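Local coordinates for malonyl CoA-acyl carrier protein transacylase (Bartonella henselae, PDB 3QAT) that probably transfers the malonyl group from malonyl-CoA to acyl carrier protein, a step that supplies extender units for fatty acid biosynthesis, at residues L85-E88 with K89-F93; V254-T258 with G259-W263; E268-A272 with N273-T277. All coordinates share one frame; numbering follows the deposited sequence. Where two conformers were deposited one is given.

Contact 1: L85-E88 with K89-F93; sequences LNVE and KKVKF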
loop_
_atom_site.group_PDB
_atom_site.type_symbol
_atom_site.label_atom_id
_atom_site.label_comp_id
_atom_site.label_asym_id
_atom_site.label_seq_id
_atom_site.Cartn_x
_atom_site.Cartn_y
_atom_site.Cartn_z
ATOM N N LEU A 85 -17.351 -4.131 -15.211
ATOM C CA LEU A 85 -16.496 -2.965 -15.028
ATOM C C LEU A 85 -15.462 -2.864 -16.140
ATOM O O LEU A 85 -14.738 -3.820 -16.408
ATOM C CB LEU A 85 -15.764 -2.995 -13.661
ATOM C CG LEU A 85 -14.741 -1.872 -13.430
ATOM C CD1 LEU A 85 -15.419 -0.485 -13.271
ATOM C CD2 LEU A 85 -13.831 -2.228 -12.235
ATOM N N ASN A 86 -15.417 -1.698 -16.780
ATOM C CA ASN A 86 -14.314 -1.316 -17.649
ATOM C C ASN A 86 -13.570 -0.209 -16.916
ATOM O O ASN A 86 -14.064 0.910 -16.788
ATOM C CB ASN A 86 -14.837 -0.818 -19.008
ATOM C CG ASN A 86 -13.720 -0.497 -19.990
ATOM O OD1 ASN A 86 -12.786 0.256 -19.688
ATOM N ND2 ASN A 86 -13.829 -1.047 -21.199
ATOM N N VAL A 87 -12.394 -0.555 -16.394
ATOM C CA VAL A 87 -11.611 0.376 -15.592
ATOM C C VAL A 87 -11.311 1.668 -16.367
ATOM O O VAL A 87 -11.490 2.770 -15.835
ATOM C CB VAL A 87 -10.294 -0.293 -15.094
ATOM C CG1 VAL A 87 -9.353 0.739 -14.493
ATOM C CG2 VAL A 87 -10.600 -1.384 -14.103
ATOM N N GLU A 88 -10.878 1.525 -17.623
ATOM C CA GLU A 88 -10.438 2.670 -18.407
ATOM C C GLU A 88 -11.592 3.652 -18.599
ATOM O O GLU A 88 -11.402 4.871 -18.606
ATOM C CB GLU A 88 -9.870 2.201 -19.754
ATOM C CG GLU A 88 -9.429 3.324 -20.663
ATOM C CD GLU A 88 -8.825 2.819 -21.969
ATOM O OE1 GLU A 88 -8.753 1.583 -22.173
ATOM O OE2 GLU A 88 -8.422 3.666 -22.790
ATOM N N LYS A 89 -12.800 3.104 -18.705
ATOM C CA LYS A 89 -13.987 3.920 -18.914
ATOM C C LYS A 89 -14.540 4.546 -17.637
ATOM O O LYS A 89 -15.117 5.640 -17.690
ATOM C CB LYS A 89 -15.075 3.105 -19.623
ATOM C CG LYS A 89 -14.792 2.854 -21.106
ATOM C CD LYS A 89 -15.965 2.128 -21.757
ATOM C CE LYS A 89 -15.957 2.277 -23.282
ATOM N NZ LYS A 89 -14.746 1.645 -23.886
ATOM N N LYS A 90 -14.356 3.873 -16.493
ATOM C CA LYS A 90 -15.093 4.239 -15.268
ATOM C C LYS A 90 -14.269 4.817 -14.127
ATOM O O LYS A 90 -14.827 5.394 -13.189
ATOM C CB LYS A 90 -15.870 3.032 -14.734
ATOM C CG LYS A 90 -16.965 2.538 -15.667
ATOM C CD LYS A 90 -18.081 3.582 -15.769
ATOM C CE LYS A 90 -19.278 3.025 -16.491
ATOM N NZ LYS A 90 -20.349 4.054 -16.568
ATOM N N VAL A 91 -12.954 4.639 -14.207
ATOM C CA VAL A 91 -12.052 5.014 -13.114
ATOM C C VAL A 91 -11.068 6.069 -13.603
ATOM O O VAL A 91 -10.351 5.842 -14.586
ATOM C CB VAL A 91 -11.297 3.772 -12.572
ATOM C CG1 VAL A 91 -10.359 4.165 -11.428
ATOM C CG2 VAL A 91 -12.287 2.707 -12.108
ATOM N N LYS A 92 -11.055 7.226 -12.944
ATOM C CA LYS A 92 -10.192 8.324 -13.353
ATOM C C LYS A 92 -8.710 8.081 -13.030
ATOM O O LYS A 92 -7.838 8.334 -13.874
ATOM C CB LYS A 92 -10.674 9.642 -12.725
ATOM C CG LYS A 92 -10.183 10.876 -13.440
ATOM C CD LYS A 92 -10.967 12.136 -13.000
ATOM C CE LYS A 92 -10.772 13.320 -13.955
ATOM N NZ LYS A 92 -9.622 14.243 -13.630
ATOM N N PHE A 93 -8.437 7.610 -11.802
ATOM C CA PHE A 93 -7.073 7.402 -11.341
ATOM C C PHE A 93 -7.004 6.163 -10.457
ATOM O O PHE A 93 -8.010 5.779 -9.856
ATOM C CB PHE A 93 -6.593 8.574 -10.480
ATOM C CG PHE A 93 -6.740 9.935 -11.142
ATOM C CD1 PHE A 93 -5.987 10.254 -12.264
ATOM C CD2 PHE A 93 -7.619 10.880 -10.618
ATOM C CE1 PHE A 93 -6.123 11.531 -12.878
ATOM C CE2 PHE A 93 -7.753 12.147 -11.211
ATOM C CZ PHE A 93 -7.004 12.456 -12.340
HETATM O O HOH W 1 -10.247 6.914 -17.087
#
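Asn86 and Lys89 cross at a slant at the start of the short helix 87-90. The Asn86 side chain leaves anti to its own N (chi1 -176°), which turns the amide back over the first helical turn. There OD1 accepts from Lys89 N at 3.0 Å, with an N-H...O angle of 146°. The donor sits above the carbonyl plane rather than in it. The aliphatic part of Lys89 runs across the same amide, with Lys89 CG 3.7 Å from Asn86 CG. Leu85 and Lys90 run past one another head to tail, and Leu85 CD1 comes within 3.8 Å of Lys90 CB. Lys90 then carries its amino group on to the carbonyl of Leu316 near the C-terminus. Val87 CG1 packs on Val91 CB at 4.1 Å. Phe9 of strand 6-11 touches both Leu85 and Val91. Val87 O takes two backbone bonds, from Lys90 N and from Val91 N, the latter 2.9 Å long. A water bridges Glu88 O and Val91 O as the chain leaves the helix. This is an N-capped single helical turn, leading into strand 93-96 at the edge of the parallel sheet.

Contact 2: V254-T258 with G259-W263; sequences VQQVT and GRVRW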
loop_
_atom_site.group_PDB
_atom_site.type_symbol
_atom_site.label_atom_id
_atom_site.label_comp_id
_atom_site.label_asym_id
_atom_site.label_seq_id
_atom_site.Cartn_x
_atom_site.Cartn_y
_atom_site.Cartn_z
ATOM N N VAL A 254 11.142 2.326 -7.397
ATOM C CA VAL A 254 12.429 2.160 -6.726
ATOM C C VAL A 254 12.631 3.244 -5.649
ATOM O O VAL A 254 13.025 2.946 -4.497
ATOM C CB VAL A 254 13.593 2.149 -7.757
ATOM C CG1 VAL A 254 14.943 2.142 -7.043
ATOM C CG2 VAL A 254 13.493 0.924 -8.688
ATOM N N GLN A 255 12.365 4.501 -6.018
ATOM C CA GLN A 255 12.482 5.620 -5.082
ATOM C C GLN A 255 11.549 5.456 -3.875
ATOM O O GLN A 255 11.890 5.837 -2.744
ATOM C CB GLN A 255 12.144 6.927 -5.790
ATOM C CG GLN A 255 13.140 7.339 -6.863
ATOM C CD GLN A 255 12.621 8.514 -7.686
ATOM O OE1 GLN A 255 12.091 9.486 -7.139
ATOM N NE2 GLN A 255 12.758 8.422 -9.001
ATOM N N GLN A 256 10.377 4.880 -4.139
ATOM C CA GLN A 256 9.359 4.675 -3.106
ATOM C C GLN A 256 9.882 3.844 -1.919
ATOM O O GLN A 256 9.528 4.095 -0.754
ATOM C CB GLN A 256 8.136 4.013 -3.764
ATOM C CG GLN A 256 6.843 4.102 -2.963
ATOM C CD GLN A 256 6.730 3.036 -1.922
ATOM O OE1 GLN A 256 7.565 2.123 -1.838
ATOM N NE2 GLN A 256 5.697 3.151 -1.089
ATOM N N VAL A 257 10.741 2.877 -2.205
ATOM C CA VAL A 257 11.209 1.950 -1.169
ATOM C C VAL A 257 11.902 2.669 -0.009
ATOM O O VAL A 257 11.729 2.282 1.137
ATOM C CB VAL A 257 12.142 0.888 -1.815
ATOM C CG1 VAL A 257 12.871 0.042 -0.774
ATOM C CG2 VAL A 257 11.309 0.013 -2.791
ATOM N N THR A 258 12.680 3.709 -0.320
ATOM C CA THR A 258 13.413 4.450 0.707
ATOM C C THR A 258 12.781 5.778 1.093
ATOM O O THR A 258 13.300 6.459 1.991
ATOM C CB THR A 258 14.862 4.748 0.257
ATOM O OG1 THR A 258 14.839 5.392 -1.022
ATOM C CG2 THR A 258 15.637 3.465 0.183
ATOM N N GLY A 259 11.684 6.141 0.430
ATOM C CA GLY A 259 11.094 7.469 0.591
ATOM C C GLY A 259 9.732 7.451 1.258
ATOM O O GLY A 259 9.148 6.386 1.481
ATOM N N ARG A 260 9.244 8.663 1.529
ATOM C CA ARG A 260 7.976 8.893 2.233
ATOM C C ARG A 260 6.758 8.545 1.381
ATOM O O ARG A 260 6.667 8.917 0.204
ATOM C CB ARG A 260 7.900 10.356 2.681
ATOM C CG ARG A 260 6.527 10.844 3.169
ATOM C CD ARG A 260 6.616 12.295 3.671
ATOM N NE ARG A 260 7.060 13.208 2.620
ATOM C CZ ARG A 260 6.334 14.202 2.107
ATOM N NH1 ARG A 260 5.099 14.459 2.552
ATOM N NH2 ARG A 260 6.859 14.954 1.147
ATOM N N VAL A 261 5.809 7.831 1.980
ATOM C CA VAL A 261 4.540 7.569 1.299
ATOM C C VAL A 261 3.647 8.795 1.527
ATOM O O VAL A 261 3.209 9.054 2.653
ATOM C CB VAL A 261 3.841 6.313 1.867
ATOM C CG1 VAL A 261 2.476 6.121 1.186
ATOM C CG2 VAL A 261 4.735 5.086 1.619
ATOM N N ARG A 262 3.398 9.556 0.464
ATOM C CA ARG A 262 2.717 10.866 0.581
ATOM C C ARG A 262 1.192 10.660 0.454
ATOM O O ARG A 262 0.549 11.144 -0.497
ATOM C CB ARG A 262 3.256 11.826 -0.491
ATOM C CG ARG A 262 4.726 12.172 -0.253
ATOM C CD ARG A 262 5.300 12.903 -1.446
ATOM N NE ARG A 262 4.759 14.265 -1.553
ATOM C CZ ARG A 262 5.122 15.115 -2.516
ATOM N NH1 ARG A 262 5.979 14.734 -3.459
ATOM N NH2 ARG A 262 4.629 16.348 -2.543
ATOM N N TRP A 263 0.608 9.923 1.408
ATOM C CA TRP A 263 -0.785 9.489 1.244
ATOM C C TRP A 263 -1.789 10.633 1.438
ATOM O O TRP A 263 -2.748 10.767 0.660
ATOM C CB TRP A 263 -1.166 8.268 2.157
ATOM C CG TRP A 263 -2.464 7.651 1.675
ATOM C CD1 TRP A 263 -3.692 7.711 2.295
ATOM C CD2 TRP A 263 -2.667 6.938 0.448
ATOM N NE1 TRP A 263 -4.639 7.046 1.532
ATOM C CE2 TRP A 263 -4.035 6.568 0.391
ATOM C CE3 TRP A 263 -1.814 6.577 -0.614
ATOM C CZ2 TRP A 263 -4.587 5.862 -0.704
ATOM C CZ3 TRP A 263 -2.349 5.860 -1.694
ATOM C CH2 TRP A 263 -3.720 5.504 -1.727
#
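Gln256 folds back toward Val261 through two torsions. Its CG lies anti to the backbone N (chi1 -162°), and the chain then bends at chi2 (-83°). This brings the amide beside the strand that follows the helix. Val261 CG2 is set next to its own N and meets Gln256 NE2 at 3.5 Å. The two side chains pass at a slant, so one methyl touches the amide nitrogen. This touch is van der Waals packing. The polar work of the amide is done with other partners: OE1 accepts from Arg123, and NE2 donates to Asn237. Bonds at both ends of the amide should fix its rotation. Gln256 is buried, and both ends of its amide find a polar partner there.

The backbone makes the turn between the two side chains. Gly259 N donates to Gln256 O at 3.2 Å with an N-H...O angle of 151°. The donor stands well above the carbonyl plane. The same Gln256 O also accepts from His207 ND1. Gly259 then extends the chain away from the helix. Having no side chain, Gly259 passes close to Gln255 O as the chain leaves the helix.

Beyond the turn, Val261 lies in a short, weakly bonded strand at the edge of the mixed sheet, with backbone bonds to Ala165 and Asp167 of strand 162-169. Arg262 is the centre of an inverse gamma turn and also the N-cap residue of helix 263-272. Gln256 additionally touches residues of a GxSxG pattern, consistent with the nucleophile elbow of acyltransferases. The arrangement is a helix-to-strand connection at the junction of the mixed sheet and the helical body, beside the probable active site of the acyl transferase domain.

Contact 3: E268-A272 with N273-T277; sequences EWISA and NGVNT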
loop_
_atom_site.group_PDB
_atom_site.type_symbol
_atom_site.label_atom_id
_atom_site.label_comp_id
_atom_site.label_asym_id
_atom_site.label_seq_id
_atom_site.Cartn_x
_atom_site.Cartn_y
_atom_site.Cartn_z
ATOM N N GLU A 268 -5.739 14.354 -1.042
ATOM C CA GLU A 268 -6.057 15.770 -1.286
ATOM C C GLU A 268 -6.000 16.088 -2.784
ATOM O O GLU A 268 -6.895 16.782 -3.290
ATOM C CB GLU A 268 -5.149 16.695 -0.475
ATOM C CG GLU A 268 -5.475 16.649 1.027
ATOM C CD GLU A 268 -4.527 17.459 1.902
ATOM O OE1 GLU A 268 -3.469 17.896 1.416
ATOM O OE2 GLU A 268 -4.836 17.655 3.095
ATOM N N TRP A 269 -4.960 15.617 -3.476
ATOM C CA TRP A 269 -4.857 15.836 -4.918
ATOM C C TRP A 269 -6.037 15.205 -5.664
ATOM O O TRP A 269 -6.710 15.854 -6.476
ATOM C CB TRP A 269 -3.522 15.341 -5.504
ATOM C CG TRP A 269 -3.398 15.805 -6.939
ATOM C CD1 TRP A 269 -2.886 16.990 -7.359
ATOM C CD2 TRP A 269 -3.866 15.122 -8.114
ATOM N NE1 TRP A 269 -2.969 17.084 -8.733
ATOM C CE2 TRP A 269 -3.570 15.955 -9.224
ATOM C CE3 TRP A 269 -4.494 13.887 -8.341
ATOM C CZ2 TRP A 269 -3.900 15.608 -10.544
ATOM C CZ3 TRP A 269 -4.815 13.529 -9.664
ATOM C CH2 TRP A 269 -4.537 14.410 -10.748
ATOM N N ILE A 270 -6.288 13.927 -5.404
ATOM C CA ILE A 270 -7.393 13.250 -6.086
ATOM C C ILE A 270 -8.728 13.983 -5.897
ATOM O O ILE A 270 -9.469 14.183 -6.861
ATOM C CB ILE A 270 -7.476 11.750 -5.678
ATOM C CG1 ILE A 270 -6.277 10.968 -6.230
ATOM C CG2 ILE A 270 -8.761 11.112 -6.190
ATOM C CD1 ILE A 270 -6.157 9.539 -5.619
ATOM N N SER A 271 -9.015 14.403 -4.666
ATOM C CA SER A 271 -10.279 15.060 -4.333
ATOM C C SER A 271 -10.436 16.407 -5.020
ATOM O O SER A 271 -11.567 16.832 -5.277
ATOM C CB SER A 271 -10.387 15.260 -2.818
ATOM O OG SER A 271 -10.332 13.984 -2.200
ATOM N N ALA A 272 -9.306 17.058 -5.306
ATOM C CA ALA A 272 -9.303 18.387 -5.954
ATOM C C ALA A 272 -9.266 18.304 -7.478
ATOM O O ALA A 272 -9.417 19.320 -8.164
ATOM C CB ALA A 272 -8.128 19.202 -5.458
ATOM N N ASN A 273 -9.055 17.110 -8.025
ATOM C CA ASN A 273 -8.853 16.987 -9.458
ATOM C C ASN A 273 -9.875 16.076 -10.123
ATOM O O ASN A 273 -9.539 15.224 -10.947
ATOM C CB ASN A 273 -7.395 16.628 -9.797
ATOM C CG ASN A 273 -6.431 17.782 -9.508
ATOM O OD1 ASN A 273 -6.135 18.597 -10.403
ATOM N ND2 ASN A 273 -5.995 17.903 -8.257
ATOM N N GLY A 274 -11.135 16.290 -9.753
ATOM C CA GLY A 274 -12.266 15.755 -10.501
ATOM C C GLY A 274 -12.831 14.438 -10.013
ATOM O O GLY A 274 -13.576 13.778 -10.744
ATOM N N VAL A 275 -12.485 14.068 -8.779
ATOM C CA VAL A 275 -12.989 12.837 -8.151
ATOM C C VAL A 275 -13.736 13.122 -6.847
ATOM O O VAL A 275 -13.220 13.826 -5.977
ATOM C CB VAL A 275 -11.821 11.840 -7.890
ATOM C CG1 VAL A 275 -12.282 10.628 -7.074
ATOM C CG2 VAL A 275 -11.189 11.385 -9.208
ATOM N N ASN A 276 -14.934 12.558 -6.718
ATOM C CA ASN A 276 -15.721 12.687 -5.491
ATOM C C ASN A 276 -15.979 11.379 -4.736
ATOM O O ASN A 276 -16.578 11.395 -3.665
ATOM C CB ASN A 276 -17.028 13.498 -5.709
ATOM C CG ASN A 276 -18.071 12.796 -6.618
ATOM O OD1 ASN A 276 -19.143 13.381 -6.879
ATOM N ND2 ASN A 276 -17.776 11.586 -7.113
ATOM N N THR A 277 -15.526 10.255 -5.300
ATOM C CA THR A 277 -15.759 8.962 -4.673
ATOM C C THR A 277 -14.451 8.179 -4.676
ATOM O O THR A 277 -13.868 7.968 -5.727
ATOM C CB THR A 277 -16.856 8.135 -5.392
ATOM O OG1 THR A 277 -18.073 8.891 -5.436
ATOM C CG2 THR A 277 -17.143 6.845 -4.633
HETATM O O HOH W 2 -3.655 19.267 -10.517
HETATM O O HOH W 3 -12.555 17.837 -7.711
#
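The Asn273 amide lies flat over one face of the Trp269 indole, with the two planes only 13° apart. Asn273 ND2 sits 3.1 Å above the ring plane, offset toward the rim on the pyrrole side. Asn273 CB covers the six-membered ring, 3.7 Å from its centroid and close to the ring normal, a CH-pi contact. The Asn273 CG carbon stands between them, 3.4 Å from Trp269 CE2. Phe93 meets the indole in an edge-to-face arrangement.

The stack is held from both ends of the amide. Asn273 ND2 donates to Trp269 O at 2.8 Å, and the bond is nearly straight at 173°. The acceptor lies almost in the amide plane. At the other end, a water donates to Asn273 OD1 and accepts from Trp269 NE1. The bridge joins the indole N-H to the amide oxygen, while the two nitrogens, both donors, do not bond to each other. CG of Trp269 is anti to its backbone N (chi1 -171°), which lays the ring along the helix end where Asn273 can cover it.

The backbone turns at the same place. Asn273 N donates to Ile270 O, and a second water links Ser271 O to Gly274 N. Gly274 has positive phi, which lets the chain reverse into strand 275-281. Val275 points back at the helix, and its CB meets Ile270 CG2 at 3.6 Å. The two side chains run alongside in the same direction, both against Ala8 of strand 6-11.

The chemistry therefore divides across the turn. Apolar packing closes the side facing the sheet. At the Trp269 end a flat amide, fixed by a straight bond and a water, shields one face of the indole while its polar atoms remain bonded.

Overall arrangement
Contacts 1 and 3 serve the same parallel sheet: one leads into its edge strand 93-96, the other into its inner strand 275-281. Their centres are 15 Å apart and they touch, through Lys92 to the Asn273 carbonyl and Phe93 against Trp269. Both lie toward the periphery, pack buried aliphatic side chains on one another with more exposed residues around them, and use water to bridge backbone groups. Contact 2 sits nearer the middle of the chain, about 11 Å from its centre, and belongs to the mixed sheet. Its amide is buried and bound by protein groups. Strand 261-262 runs directly into helix 263-272, so contacts 2 and 3 lie at opposite ends of that helix.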